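Local structure of pseudoazurin (Blue copper protein) (Sinorhizobium meliloti, 3TU6) at residues A[22-27]-A[120-125]; A[33-38]-A[56-61]. The protein binds one copper ion as a cupredoxin and probably shuttles electrons in the periplasm. All blocks are in the same frame, centred on the assembly; numbering follows the deposited sequence.

Overall arrangement
Contact 1 lies at the surface and contact 2 in the core of a cupredoxin beta barrel. Their centres are about 18 Å apart, on opposite sides of the centre of the chain. Each involves a strand of the same sheet: 19-27 in contact 1 and the following strand, 32-36, in contact 2. The partners differ, a C-terminal helix in contact 1 and an irregular loop in contact 2. Contact 1 mixes methyl packing with a carboxylate, a guanidinium and a bridging water. Contact 2 is one aromatic pair between buried side chains. The two meet where Ile25 CG2 packs on Val33 CG2, 3.9 Å away.

Contact 1: A[22-27]-A[120-125]; sequences PAVIRA and FAEIES
The Arg26 guanidinium has the CG2 methyl of Ile123 over one face, 4.3 Å from NH2. The other flat group, the Glu122 carboxylate, lies against Val24. Val24 CG2 is close to OE1 (3.6 Å), CD (3.7 Å) and OE2 (3.9 Å) of Glu122 alike, and so lies over a face of the carboxylate. Here helix 112-125, one of the two C-terminal helices that pseudoazurins add to the cupredoxin barrel, packs on the outside of strand 19-27. The axes of the two short segments are 10.0 Å apart and cross at -36°. The apolar centre is small. Val24 CG1 meets Ile123 CG1 at 3.9 Å, and Val93 of the adjacent strand 89-94 also touches Ile123. Arg26 starts off to one side, but bends at chi2 and chi3 bring its guanidinium round to the helix. Glu122 comes from the opposite direction to Val24, with CG anti to its N (chi1 -169°) and the chain extended beyond. No direct hydrogen bond crosses the contact. A water joins the two sides instead. Replacing Glu122 with an alanine would probably leave the bridging water without its acceptor on the helix and uncover CG2 of Val24. Along the helix, Ala121 O accepts from both Ser125 N and Ser125 OG, which reach it from opposite faces of its plane. Across the contact, the water accepts from Val24 N at 3.0 Å and donates to Glu122 OE1 at 2.8 Å.

Contact 2: A[33-38]-A[56-61]; sequences VTFVAK and ETWKGK
Phe35 points its CB toward Trp58, and the two rings form the whole contact between strand 32-36 and the loop that holds residues 56-61. Both rings are buried inside the cupredoxin beta barrel. The backbones stay well apart, with the CA atoms of Phe35 and Gly60 9.2 Å from each other. Along Phe35, CB leads toward the indole of Trp58 without touching it. The first torsion sets CG anti to the carbonyl carbon (chi1 -71°), and this carries the ring across the interior. On the ring, CD2 comes nearer to the indole but still stops short of contact. CE2 makes the closest approach, 4.2 Å from NE1 of Trp58. The same CE2 is 4.5 Å from CZ2 of Trp58, and CZ at the tip is equally far from that carbon. The planes of the Phe35 ring and the five-membered ring of Trp58 meet at 34°, with centroids 6.0 Å apart. The pair is oblique, in loose van der Waals contact. Val33 CG1 lies over one face of the Phe35 ring, offset toward its rim. Tyr78 of strand 74-79 meets Phe35 edge-to-face, and Trp58 rests on Leu46 and Val68, which joins its loop to strands 45-46 and 67-69. The copper ion is about 10 Å from the Phe35 side chain, and the side chains of its ligands Met88 and His42 are each about 8 Å from that of Phe35. The ring is buried near the metal site but does not coordinate the ion. The indole N-H has its partner in Ser44, which also touches Phe35: Trp58 NE1 is hydrogen-bonded to Ser44 OG.

Contact 1: A[22-27]-A[120-125]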
loop_
_atom_site.group_PDB
_atom_site.type_symbol
_atom_site.label_atom_id
_atom_site.label_comp_id
_atom_site.label_asym_id
_atom_site.label_seq_id
_atom_site.Cartn_x
_atom_site.Cartn_y
_atom_site.Cartn_z
ATOM N N PRO A 22 -3.005 8.343 2.367
ATOM C CA PRO A 22 -1.554 8.378 2.581
ATOM C C PRO A 22 -0.840 7.186 1.944
ATOM O O PRO A 22 -1.438 6.123 1.771
ATOM C CB PRO A 22 -1.427 8.332 4.104
ATOM C CG PRO A 22 -2.621 7.612 4.548
ATOM C CD PRO A 22 -3.719 8.006 3.612
ATOM N N ALA A 23 0.429 7.374 1.594
ATOM C CA ALA A 23 1.235 6.308 1.003
ATOM C C ALA A 23 1.572 5.221 2.024
ATOM O O ALA A 23 1.744 4.057 1.658
ATOM C CB ALA A 23 2.514 6.885 0.410
ATOM N N VAL A 24 1.669 5.610 3.296
ATOM C CA VAL A 24 2.044 4.696 4.374
ATOM C C VAL A 24 1.069 4.805 5.546
ATOM O O VAL A 24 1.081 5.798 6.276
ATOM C CB VAL A 24 3.475 4.990 4.879
ATOM C CG1 VAL A 24 3.854 4.044 6.012
ATOM C CG2 VAL A 24 4.471 4.883 3.737
ATOM N N ILE A 25 0.225 3.786 5.709
ATOM C CA ILE A 25 -0.671 3.673 6.862
ATOM C C ILE A 25 0.048 2.941 7.993
ATOM O O ILE A 25 0.661 1.899 7.765
ATOM C CB ILE A 25 -1.958 2.884 6.513
ATOM C CG1 ILE A 25 -2.873 3.709 5.602
ATOM C CG2 ILE A 25 -2.713 2.484 7.777
ATOM C CD1 ILE A 25 -3.560 4.866 6.299
ATOM N N ARG A 26 -0.027 3.493 9.205
ATOM C CA ARG A 26 0.530 2.843 10.391
ATOM C C ARG A 26 -0.606 2.328 11.267
ATOM O O ARG A 26 -1.253 3.097 11.979
ATOM C CB ARG A 26 1.427 3.807 11.176
ATOM C CG ARG A 26 2.574 4.413 10.367
ATOM C CD ARG A 26 3.485 3.355 9.747
ATOM N NE ARG A 26 4.134 2.508 10.751
ATOM C CZ ARG A 26 5.377 2.669 11.212
ATOM N NH1 ARG A 26 5.850 1.828 12.124
ATOM N NH2 ARG A 26 6.156 3.656 10.777
ATOM N N ALA A 27 -0.842 1.020 11.200
ATOM C CA ALA A 27 -1.947 0.382 11.909
ATOM C C ALA A 27 -1.437 -0.622 12.935
ATOM O O ALA A 27 -0.242 -0.908 13.004
ATOM C CB ALA A 27 -2.866 -0.308 10.917
ATOM N N PHE A 120 10.050 3.052 1.950
ATOM C CA PHE A 120 10.933 2.400 2.922
ATOM C C PHE A 120 11.732 3.402 3.760
ATOM O O PHE A 120 11.993 3.153 4.937
ATOM C CB PHE A 120 11.885 1.419 2.228
ATOM C CG PHE A 120 11.189 0.251 1.578
ATOM C CD1 PHE A 120 10.300 -0.538 2.301
ATOM C CD2 PHE A 120 11.436 -0.073 0.250
ATOM C CE1 PHE A 120 9.659 -1.614 1.707
ATOM C CE2 PHE A 120 10.796 -1.149 -0.351
ATOM C CZ PHE A 120 9.910 -1.920 0.382
ATOM N N ALA A 121 12.121 4.523 3.158
ATOM C CA ALA A 121 12.780 5.603 3.900
ATOM C C ALA A 121 11.814 6.242 4.902
ATOM O O ALA A 121 12.211 6.602 6.014
ATOM C CB ALA A 121 13.325 6.657 2.945
ATOM N N GLU A 122 10.550 6.369 4.504
ATOM C CA GLU A 122 9.511 6.948 5.357
ATOM C C GLU A 122 9.245 6.073 6.584
ATOM O O GLU A 122 9.097 6.583 7.694
ATOM C CB GLU A 122 8.216 7.151 4.558
ATOM C CG GLU A 122 7.152 7.987 5.270
ATOM C CD GLU A 122 5.912 8.236 4.417
ATOM O OE1 GLU A 122 4.799 8.266 4.986
ATOM O OE2 GLU A 122 6.041 8.402 3.184
ATOM N N ILE A 123 9.194 4.759 6.377
ATOM C CA ILE A 123 8.959 3.805 7.464
ATOM C C ILE A 123 10.154 3.730 8.416
ATOM O O ILE A 123 9.986 3.752 9.635
ATOM C CB ILE A 123 8.668 2.386 6.919
ATOM C CG1 ILE A 123 7.340 2.361 6.160
ATOM C CG2 ILE A 123 8.615 1.372 8.054
ATOM C CD1 ILE A 123 7.131 1.098 5.351
ATOM N N GLU A 124 11.355 3.641 7.852
ATOM C CA GLU A 124 12.567 3.456 8.649
ATOM C C GLU A 124 12.984 4.723 9.394
ATOM O O GLU A 124 13.167 4.695 10.613
ATOM C CB GLU A 124 13.719 2.973 7.764
ATOM C CG GLU A 124 13.536 1.561 7.226
ATOM C CD GLU A 124 14.594 1.185 6.206
ATOM O OE1 GLU A 124 15.794 1.218 6.550
ATOM O OE2 GLU A 124 14.223 0.854 5.060
ATOM N N SER A 125 13.126 5.826 8.662
ATOM C CA SER A 125 13.709 7.057 9.213
ATOM C C SER A 125 12.739 8.240 9.319
ATOM O O SER A 125 13.102 9.282 9.864
ATOM C CB SER A 125 14.925 7.471 8.376
ATOM O OG SER A 125 14.551 7.794 7.049
HETATM O O HOH W 1 2.231 8.443 3.942
#

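Contact 2: A[33-38]-A[56-61]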
loop_
_atom_site.group_PDB
_atom_site.type_symbol
_atom_site.label_atom_id
_atom_site.label_comp_id
_atom_site.label_asym_id
_atom_site.label_seq_id
_atom_site.Cartn_x
_atom_site.Cartn_y
_atom_site.Cartn_z
ATOM N N VAL A 33 -8.291 -1.248 6.797
ATOM C CA VAL A 33 -8.037 -0.134 5.888
ATOM C C VAL A 33 -9.008 -0.217 4.713
ATOM O O VAL A 33 -9.083 -1.243 4.035
ATOM C CB VAL A 33 -6.585 -0.148 5.361
ATOM C CG1 VAL A 33 -6.417 0.839 4.211
ATOM C CG2 VAL A 33 -5.612 0.169 6.481
ATOM N N THR A 34 -9.754 0.863 4.489
ATOM C CA THR A 34 -10.711 0.944 3.391
ATOM C C THR A 34 -10.170 1.860 2.303
ATOM O O THR A 34 -9.741 2.982 2.580
ATOM C CB THR A 34 -12.069 1.486 3.873
ATOM O OG1 THR A 34 -12.581 0.642 4.913
ATOM C CG2 THR A 34 -13.069 1.546 2.725
ATOM N N PHE A 35 -10.190 1.378 1.064
ATOM C CA PHE A 35 -9.715 2.163 -0.070
ATOM C C PHE A 35 -10.865 2.952 -0.675
ATOM O O PHE A 35 -11.950 2.417 -0.871
ATOM C CB PHE A 35 -9.042 1.256 -1.098
ATOM C CG PHE A 35 -7.727 0.716 -0.627
ATOM C CD1 PHE A 35 -6.564 1.427 -0.855
ATOM C CD2 PHE A 35 -7.658 -0.472 0.086
ATOM C CE1 PHE A 35 -5.347 0.952 -0.406
ATOM C CE2 PHE A 35 -6.438 -0.956 0.540
ATOM C CZ PHE A 35 -5.278 -0.237 0.294
ATOM N N VAL A 36 -10.620 4.231 -0.947
ATOM C CA VAL A 36 -11.656 5.148 -1.411
ATOM C C VAL A 36 -11.374 5.561 -2.850
ATOM O O VAL A 36 -10.272 6.010 -3.170
ATOM C CB VAL A 36 -11.714 6.411 -0.524
ATOM C CG1 VAL A 36 -12.899 7.291 -0.910
ATOM C CG2 VAL A 36 -11.787 6.022 0.949
ATOM N N ALA A 37 -12.377 5.409 -3.712
ATOM C CA ALA A 37 -12.251 5.767 -5.121
ATOM C C ALA A 37 -12.636 7.227 -5.329
ATOM O O ALA A 37 -13.650 7.523 -5.964
ATOM C CB ALA A 37 -13.127 4.855 -5.978
ATOM N N LYS A 38 -11.824 8.137 -4.792
ATOM C CA LYS A 38 -12.082 9.572 -4.931
ATOM C C LYS A 38 -11.956 9.993 -6.394
ATOM O O LYS A 38 -12.776 10.764 -6.895
ATOM C CB LYS A 38 -11.132 10.386 -4.051
ATOM C CG LYS A 38 -11.488 11.865 -3.970
ATOM C CD LYS A 38 -10.886 12.525 -2.742
ATOM C CE LYS A 38 -11.312 13.981 -2.629
ATOM N NZ LYS A 38 -10.833 14.608 -1.366
ATOM N N GLU A 56 -3.661 -12.810 4.911
ATOM C CA GLU A 56 -4.719 -12.804 3.904
ATOM C C GLU A 56 -4.410 -11.758 2.838
ATOM O O GLU A 56 -4.046 -10.626 3.160
ATOM C CB GLU A 56 -6.080 -12.507 4.540
ATOM C CG GLU A 56 -6.601 -13.618 5.440
ATOM C CD GLU A 56 -8.052 -13.417 5.845
ATOM O OE1 GLU A 56 -8.732 -14.425 6.134
ATOM O OE2 GLU A 56 -8.515 -12.257 5.875
ATOM N N THR A 57 -4.552 -12.148 1.575
ATOM C CA THR A 57 -4.280 -11.258 0.448
ATOM C C THR A 57 -5.569 -10.612 -0.042
ATOM O O THR A 57 -6.662 -10.983 0.390
ATOM C CB THR A 57 -3.638 -12.021 -0.728
ATOM O OG1 THR A 57 -4.602 -12.904 -1.316
ATOM C CG2 THR A 57 -2.433 -12.827 -0.257
ATOM N N TRP A 58 -5.433 -9.642 -0.942
ATOM C CA TRP A 58 -6.591 -9.015 -1.569
ATOM C C TRP A 58 -6.288 -8.563 -2.995
ATOM O O TRP A 58 -5.140 -8.273 -3.343
ATOM C CB TRP A 58 -7.106 -7.841 -0.727
ATOM C CG TRP A 58 -6.248 -6.610 -0.759
ATOM C CD1 TRP A 58 -6.346 -5.568 -1.635
ATOM C CD2 TRP A 58 -5.182 -6.281 0.139
ATOM N NE1 TRP A 58 -5.398 -4.614 -1.345
ATOM C CE2 TRP A 58 -4.671 -5.028 -0.260
ATOM C CE3 TRP A 58 -4.604 -6.927 1.240
ATOM C CZ2 TRP A 58 -3.609 -4.405 0.402
ATOM C CZ3 TRP A 58 -3.549 -6.308 1.898
ATOM C CH2 TRP A 58 -3.063 -5.060 1.476
ATOM N N LYS A 59 -7.337 -8.512 -3.810
ATOM C CA LYS A 59 -7.232 -8.093 -5.199
ATOM C C LYS A 59 -8.514 -7.359 -5.587
ATOM O O LYS A 59 -9.452 -7.953 -6.118
ATOM C CB LYS A 59 -6.991 -9.310 -6.100
ATOM C CG LYS A 59 -6.722 -8.971 -7.564
ATOM C CD LYS A 59 -6.492 -10.224 -8.405
ATOM C CE LYS A 59 -5.122 -10.840 -8.152
ATOM N NZ LYS A 59 -4.895 -12.056 -8.982
ATOM N N GLY A 60 -8.546 -6.061 -5.299
ATOM C CA GLY A 60 -9.723 -5.243 -5.556
ATOM C C GLY A 60 -9.942 -4.981 -7.034
ATOM O O GLY A 60 -8.986 -4.890 -7.804
ATOM N N LYS A 61 -11.207 -4.865 -7.428
ATOM C CA LYS A 61 -11.558 -4.505 -8.800
ATOM C C LYS A 61 -11.390 -2.998 -8.990
ATOM O O LYS A 61 -11.213 -2.260 -8.018
ATOM C CB LYS A 61 -12.999 -4.918 -9.118
ATOM C CG LYS A 61 -13.281 -6.414 -8.975
ATOM C CD LYS A 61 -12.565 -7.236 -10.038
ATOM C CE LYS A 61 -12.922 -8.714 -9.936
ATOM N NZ LYS A 61 -12.451 -9.325 -8.663
#